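Local atomic coordinates of macro domain-containing protein (Thermosipho africanus, PDB entry 7OMU), a protein that is a macro domain protein, with a second, DarT-like domain ahead of the macro domain, modelled with adenosine-5-diphosphoribose bound. Residues A[280-290]-A[312-321]. The protein carries 1 engineered substitution. Residues are numbered along the deposited sequence; the frame is centred on the assembly and turned at random.
With APR (adenosine-5-diphosphoribose), chain C.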
loop_
_atom_site.group_PDB
_atom_site.type_symbol
_atom_site.label_atom_id
_atom_site.label_comp_id
_atom_site.label_asym_id
_atom_site.label_seq_id
_atom_site.Cartn_x
_atom_site.Cartn_y
_atom_site.Cartn_z
ATOM N N LEU A 280 6.422 -20.645 -21.358
ATOM C CA LEU A 280 7.277 -19.503 -20.944
ATOM C C LEU A 280 8.736 -19.855 -21.254
ATOM O O LEU A 280 9.367 -20.564 -20.442
ATOM C CB LEU A 280 7.067 -19.247 -19.447
ATOM C CG LEU A 280 7.998 -18.220 -18.802
ATOM C CD1 LEU A 280 7.420 -16.821 -18.894
ATOM C CD2 LEU A 280 8.265 -18.574 -17.349
ATOM N N GLU A 281 9.230 -19.411 -22.410
ATOM C CA GLU A 281 10.671 -19.417 -22.770
ATOM C C GLU A 281 11.210 -17.990 -22.628
ATOM O O GLU A 281 10.406 -17.042 -22.732
ATOM C CB GLU A 281 10.886 -19.881 -24.212
ATOM C CG GLU A 281 10.497 -21.321 -24.476
ATOM C CD GLU A 281 10.255 -21.607 -25.948
ATOM O OE1 GLU A 281 9.310 -21.021 -26.507
ATOM O OE2 GLU A 281 11.026 -22.386 -26.542
ATOM N N PHE A 282 12.521 -17.856 -22.422
ATOM C CA PHE A 282 13.277 -16.581 -22.528
ATOM C C PHE A 282 12.804 -15.853 -23.796
ATOM O O PHE A 282 12.899 -16.446 -24.887
ATOM C CB PHE A 282 14.782 -16.877 -22.514
ATOM C CG PHE A 282 15.694 -15.684 -22.659
ATOM C CD1 PHE A 282 15.967 -14.862 -21.577
ATOM C CD2 PHE A 282 16.267 -15.374 -23.885
ATOM C CE1 PHE A 282 16.806 -13.765 -21.710
ATOM C CE2 PHE A 282 17.100 -14.274 -24.021
ATOM C CZ PHE A 282 17.376 -13.476 -22.933
ATOM N N GLY A 283 12.263 -14.638 -23.645
ATOM C CA GLY A 283 11.771 -13.785 -24.746
ATOM C C GLY A 283 10.303 -14.020 -25.088
ATOM O O GLY A 283 9.803 -13.343 -26.013
ATOM N N LYS A 284 9.622 -14.923 -24.375
ATOM C CA LYS A 284 8.189 -15.253 -24.600
ATOM C C LYS A 284 7.438 -15.087 -23.281
ATOM O O LYS A 284 7.315 -16.038 -22.512
ATOM C CB LYS A 284 8.061 -16.673 -25.155
ATOM C CG LYS A 284 6.663 -17.068 -25.608
ATOM C CD LYS A 284 6.571 -18.520 -26.022
ATOM C CE LYS A 284 5.157 -19.061 -25.996
ATOM N NZ LYS A 284 5.143 -20.545 -25.993
ATOM N N PRO A 285 6.942 -13.866 -22.972
ATOM C CA PRO A 285 6.162 -13.623 -21.757
ATOM C C PRO A 285 4.854 -14.428 -21.715
ATOM O O PRO A 285 4.218 -14.563 -22.752
ATOM C CB PRO A 285 5.832 -12.122 -21.808
ATOM C CG PRO A 285 6.839 -11.533 -22.768
ATOM C CD PRO A 285 7.135 -12.640 -23.756
ATOM N N TYR A 286 4.494 -14.930 -20.529
ATOM C CA TYR A 286 3.225 -15.652 -20.251
ATOM C C TYR A 286 2.303 -14.731 -19.445
ATOM O O TYR A 286 2.739 -14.248 -18.385
ATOM C CB TYR A 286 3.484 -16.961 -19.500
ATOM C CG TYR A 286 2.247 -17.781 -19.229
ATOM C CD1 TYR A 286 1.778 -18.701 -20.152
ATOM C CD2 TYR A 286 1.538 -17.636 -18.049
ATOM C CE1 TYR A 286 0.648 -19.466 -19.908
ATOM C CE2 TYR A 286 0.400 -18.385 -17.791
ATOM C CZ TYR A 286 -0.045 -19.308 -18.722
ATOM O OH TYR A 286 -1.161 -20.051 -18.476
ATOM N N LEU A 287 1.078 -14.510 -19.937
ATOM C CA LEU A 287 0.028 -13.717 -19.248
ATOM C C LEU A 287 -0.883 -14.659 -18.453
ATOM O O LEU A 287 -1.560 -15.493 -19.075
ATOM C CB LEU A 287 -0.774 -12.920 -20.279
ATOM C CG LEU A 287 -1.915 -12.081 -19.702
ATOM C CD1 LEU A 287 -1.377 -10.957 -18.835
ATOM C CD2 LEU A 287 -2.776 -11.518 -20.815
ATOM N N TYR A 288 -0.890 -14.513 -17.128
ATOM C CA TYR A 288 -1.800 -15.212 -16.183
ATOM C C TYR A 288 -3.050 -14.353 -16.006
ATOM O O TYR A 288 -2.945 -13.293 -15.371
ATOM C CB TYR A 288 -1.085 -15.452 -14.850
ATOM C CG TYR A 288 -1.871 -16.150 -13.767
ATOM C CD1 TYR A 288 -2.949 -16.972 -14.048
ATOM C CD2 TYR A 288 -1.488 -16.026 -12.443
ATOM C CE1 TYR A 288 -3.643 -17.619 -13.039
ATOM C CE2 TYR A 288 -2.167 -16.669 -11.422
ATOM C CZ TYR A 288 -3.250 -17.472 -11.720
ATOM O OH TYR A 288 -3.922 -18.117 -10.719
ATOM N N LYS A 289 -4.180 -14.783 -16.574
ATOM C CA LYS A 289 -5.479 -14.070 -16.475
ATOM C C LYS A 289 -6.174 -14.505 -15.180
ATOM O O LYS A 289 -7.225 -15.153 -15.253
ATOM C CB LYS A 289 -6.306 -14.309 -17.740
ATOM C CG LYS A 289 -5.705 -13.702 -19.000
ATOM C CD LYS A 289 -6.584 -13.836 -20.216
ATOM C CE LYS A 289 -5.896 -13.412 -21.493
ATOM N NZ LYS A 289 -6.728 -13.720 -22.681
ATOM N N ARG A 290 -5.582 -14.135 -14.044
ATOM C CA ARG A 290 -6.030 -14.470 -12.666
ATOM C C ARG A 290 -7.407 -13.847 -12.407
ATOM O O ARG A 290 -7.516 -12.604 -12.463
ATOM C CB ARG A 290 -4.989 -13.942 -11.674
ATOM C CG ARG A 290 -4.949 -14.660 -10.335
ATOM C CD ARG A 290 -3.761 -14.172 -9.529
ATOM N NE ARG A 290 -4.155 -13.259 -8.472
ATOM C CZ ARG A 290 -4.013 -13.499 -7.177
ATOM N NH1 ARG A 290 -3.476 -14.631 -6.765
ATOM N NH2 ARG A 290 -4.406 -12.600 -6.291
ATOM N N THR A 312 -7.230 -8.188 -11.768
ATOM C CA THR A 312 -5.757 -7.997 -11.730
ATOM C C THR A 312 -5.087 -9.261 -12.274
ATOM O O THR A 312 -5.135 -10.305 -11.594
ATOM C CB THR A 312 -5.264 -7.644 -10.320
ATOM O OG1 THR A 312 -5.984 -6.500 -9.863
ATOM C CG2 THR A 312 -3.781 -7.352 -10.279
ATOM N N TRP A 313 -4.513 -9.153 -13.473
ATOM C CA TRP A 313 -3.731 -10.208 -14.169
ATOM C C TRP A 313 -2.250 -10.024 -13.842
ATOM O O TRP A 313 -1.870 -8.916 -13.433
ATOM C CB TRP A 313 -3.965 -10.145 -15.685
ATOM C CG TRP A 313 -5.365 -10.438 -16.128
ATOM C CD1 TRP A 313 -6.391 -10.945 -15.382
ATOM C CD2 TRP A 313 -5.883 -10.286 -17.460
ATOM N NE1 TRP A 313 -7.512 -11.105 -16.153
ATOM C CE2 TRP A 313 -7.230 -10.707 -17.432
ATOM C CE3 TRP A 313 -5.340 -9.837 -18.667
ATOM C CZ2 TRP A 313 -8.040 -10.681 -18.566
ATOM C CZ3 TRP A 313 -6.140 -9.815 -19.788
ATOM C CH2 TRP A 313 -7.471 -10.234 -19.737
ATOM N N PHE A 314 -1.456 -11.074 -14.031
ATOM C CA PHE A 314 0.016 -11.069 -13.847
ATOM C C PHE A 314 0.673 -11.489 -15.159
ATOM O O PHE A 314 0.343 -12.572 -15.665
ATOM C CB PHE A 314 0.426 -12.006 -12.709
ATOM C CG PHE A 314 0.133 -11.463 -11.337
ATOM C CD1 PHE A 314 -1.149 -11.506 -10.819
ATOM C CD2 PHE A 314 1.138 -10.890 -10.580
ATOM C CE1 PHE A 314 -1.415 -11.006 -9.554
ATOM C CE2 PHE A 314 0.867 -10.386 -9.317
ATOM C CZ PHE A 314 -0.409 -10.446 -8.801
ATOM N N LEU A 315 1.553 -10.639 -15.690
ATOM C CA LEU A 315 2.384 -10.930 -16.882
ATOM C C LEU A 315 3.749 -11.404 -16.390
ATOM O O LEU A 315 4.426 -10.624 -15.713
ATOM C CB LEU A 315 2.506 -9.672 -17.745
ATOM C CG LEU A 315 3.278 -9.843 -19.054
ATOM C CD1 LEU A 315 2.566 -10.822 -19.977
ATOM C CD2 LEU A 315 3.473 -8.508 -19.754
ATOM N N LEU A 316 4.105 -12.654 -16.685
ATOM C CA LEU A 316 5.434 -13.237 -16.374
ATOM C C LEU A 316 6.380 -12.909 -17.531
ATOM O O LEU A 316 6.162 -13.415 -18.643
ATOM C CB LEU A 316 5.280 -14.742 -16.141
ATOM C CG LEU A 316 4.286 -15.110 -15.040
ATOM C CD1 LEU A 316 4.081 -16.612 -14.970
ATOM C CD2 LEU A 316 4.740 -14.566 -13.692
ATOM N N PHE A 317 7.375 -12.066 -17.259
ATOM C CA PHE A 317 8.311 -11.481 -18.247
ATOM C C PHE A 317 9.718 -12.000 -17.976
ATOM O O PHE A 317 10.402 -11.498 -17.091
ATOM C CB PHE A 317 8.260 -9.958 -18.145
ATOM C CG PHE A 317 8.918 -9.227 -19.283
ATOM C CD1 PHE A 317 10.280 -9.334 -19.502
ATOM C CD2 PHE A 317 8.172 -8.422 -20.127
ATOM C CE1 PHE A 317 10.885 -8.657 -20.546
ATOM C CE2 PHE A 317 8.778 -7.741 -21.168
ATOM C CZ PHE A 317 10.132 -7.862 -21.378
ATOM N N PRO A 318 10.206 -13.012 -18.724
ATOM C CA PRO A 318 11.560 -13.521 -18.520
ATOM C C PRO A 318 12.629 -12.511 -18.970
ATOM O O PRO A 318 12.646 -12.159 -20.142
ATOM C CB PRO A 318 11.595 -14.792 -19.378
ATOM C CG PRO A 318 10.574 -14.538 -20.469
ATOM C CD PRO A 318 9.493 -13.713 -19.804
ATOM N N THR A 319 13.477 -12.076 -18.030
ATOM C CA THR A 319 14.577 -11.095 -18.240
ATOM C C THR A 319 15.944 -11.788 -18.203
ATOM O O THR A 319 16.950 -11.066 -18.315
ATOM C CB THR A 319 14.570 -9.996 -17.169
ATOM O OG1 THR A 319 14.886 -10.603 -15.915
ATOM C CG2 THR A 319 13.249 -9.271 -17.059
ATOM N N LYS A 320 15.985 -13.118 -18.037
ATOM C CA LYS A 320 17.242 -13.915 -17.953
ATOM C C LYS A 320 16.914 -15.409 -18.047
ATOM O O LYS A 320 15.713 -15.756 -18.054
ATOM C CB LYS A 320 17.977 -13.603 -16.647
ATOM C CG LYS A 320 17.208 -13.950 -15.381
ATOM C CD LYS A 320 17.474 -13.001 -14.234
ATOM C CE LYS A 320 18.915 -13.000 -13.770
ATOM N NZ LYS A 320 19.086 -12.253 -12.498
ATOM N N ARG A 321 17.950 -16.257 -18.103
ATOM C CA ARG A 321 17.834 -17.738 -18.215
ATOM C C ARG A 321 17.918 -18.371 -16.819
ATOM O O ARG A 321 16.877 -18.869 -16.344
ATOM C CB ARG A 321 18.900 -18.273 -19.174
ATOM C CG ARG A 321 18.748 -17.749 -20.593
ATOM C CD ARG A 321 19.853 -18.235 -21.512
ATOM N NE ARG A 321 20.096 -17.304 -22.610
ATOM C CZ ARG A 321 19.365 -17.214 -23.720
ATOM N NH1 ARG A 321 18.322 -18.006 -23.912
ATOM N NH2 ARG A 321 19.687 -16.327 -24.647
HETATM N N1 APR C . 7.280 -1.698 -7.031
HETATM C C2 APR C . 8.094 -1.237 -7.990
HETATM N N3 APR C . 9.341 -1.599 -8.286
HETATM C C4 APR C . 9.761 -2.567 -7.454
HETATM C C5 APR C . 9.046 -3.140 -6.422
HETATM C C6 APR C . 7.735 -2.672 -6.207
HETATM N N6 APR C . 6.930 -3.129 -5.250
HETATM N N7 APR C . 9.815 -4.109 -5.787
HETATM C C8 APR C . 10.958 -4.106 -6.434
HETATM N N9 APR C . 10.983 -3.183 -7.458
HETATM C "C1'" APR C . 12.078 -2.897 -8.388
HETATM C "C2'" APR C . 13.470 -3.122 -7.801
HETATM O "O2'" APR C . 13.982 -1.931 -7.240
HETATM C "C3'" APR C . 14.294 -3.603 -9.005
HETATM O "O3'" APR C . 15.203 -2.597 -9.432
HETATM O "O4'" APR C . 11.962 -3.776 -9.480
HETATM C "C4'" APR C . 13.263 -3.937 -10.097
HETATM C "C5'" APR C . 13.363 -5.318 -10.707
HETATM O "O5'" APR C . 13.163 -6.341 -9.684
HETATM P PA APR C . 13.977 -7.735 -9.702
HETATM O O1A APR C . 13.107 -8.820 -9.157
HETATM O O2A APR C . 15.313 -7.539 -9.063
HETATM O O3A APR C . 14.181 -7.998 -11.277
HETATM P PB APR C . 15.418 -8.453 -12.200
HETATM O O1B APR C . 16.543 -7.497 -11.981
HETATM O O2B APR C . 14.928 -8.643 -13.598
HETATM O O5D APR C . 15.794 -9.884 -11.563
HETATM C C5D APR C . 15.076 -11.080 -11.982
HETATM O O4D APR C . 15.153 -12.057 -9.775
HETATM O O1D APR C . 12.913 -11.566 -9.538
HETATM C C1D APR C . 13.838 -12.591 -9.567
HETATM O O2D APR C . 13.041 -14.793 -10.401
HETATM C C2D APR C . 13.553 -13.523 -10.756
HETATM O O3D APR C . 15.698 -14.680 -11.027
HETATM C C3D APR C . 14.884 -13.614 -11.499
HETATM C C4D APR C . 15.521 -12.264 -11.154
#
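At the edge of the macro domain's mixed sheet, strand 286-288 pairs antiparallel with strand 313-318, which leads into the adenosine-5-diphosphoribose pocket. Tyr286 and Leu316 form one hydrogen-bonded pair, with Leu316 N to Tyr286 O at 2.7 Å; Tyr288 and Phe314 form the next, with Tyr288 N to Phe314 O also at 2.7 Å. Between them, Leu287 and Leu315 make a non-hydrogen-bonded pair whose branched side chains cross at about a right angle, facing helix 329-346. On the other face, Tyr286 lies alongside Leu316, while Tyr288 and Phe314 pack against helix 265-275.

At one end, Trp313 presents a broad indole face to Lys289. The Lys289 CA sits 3.5 Å from the centroid of the five-membered ring, a CH-pi contact. With CG anti to its carbonyl carbon (chi1 -66°), the extended lysine runs on across the indole, its aliphatic carbons suited to the aromatic surface and its ammonium reaching Glu346. Arg290 lies beside Phe314, its guanidinium steeply inclined to the ring at 78° and salt-bridged to Asp266.

At the other end, the type II turn from Glu281 to Lys284 has Gly283 at positive phi, a conformation glycine adopts easily. Pro318, compact and apolar, packs against this turn, its CG 3.4 Å from Glu281 O. Beyond it, Arg321 sets its guanidinium over one face of the Phe282 ring, tilted by 41°, with CZ 4.0 Å from the ring centroid in a cation-pi contact; Glu328 provides a salt-bridge partner for the same arginine.

Thr319 brings OG1 to 3.0 Å from O2B of the ligand, and the aliphatic part of Lys320 touches its distal ribose. A mixed sheet between helices, here 265-275 and 329-346, with ligand-holding loops at strand ends, is the three-layer alpha/beta/alpha macro fold.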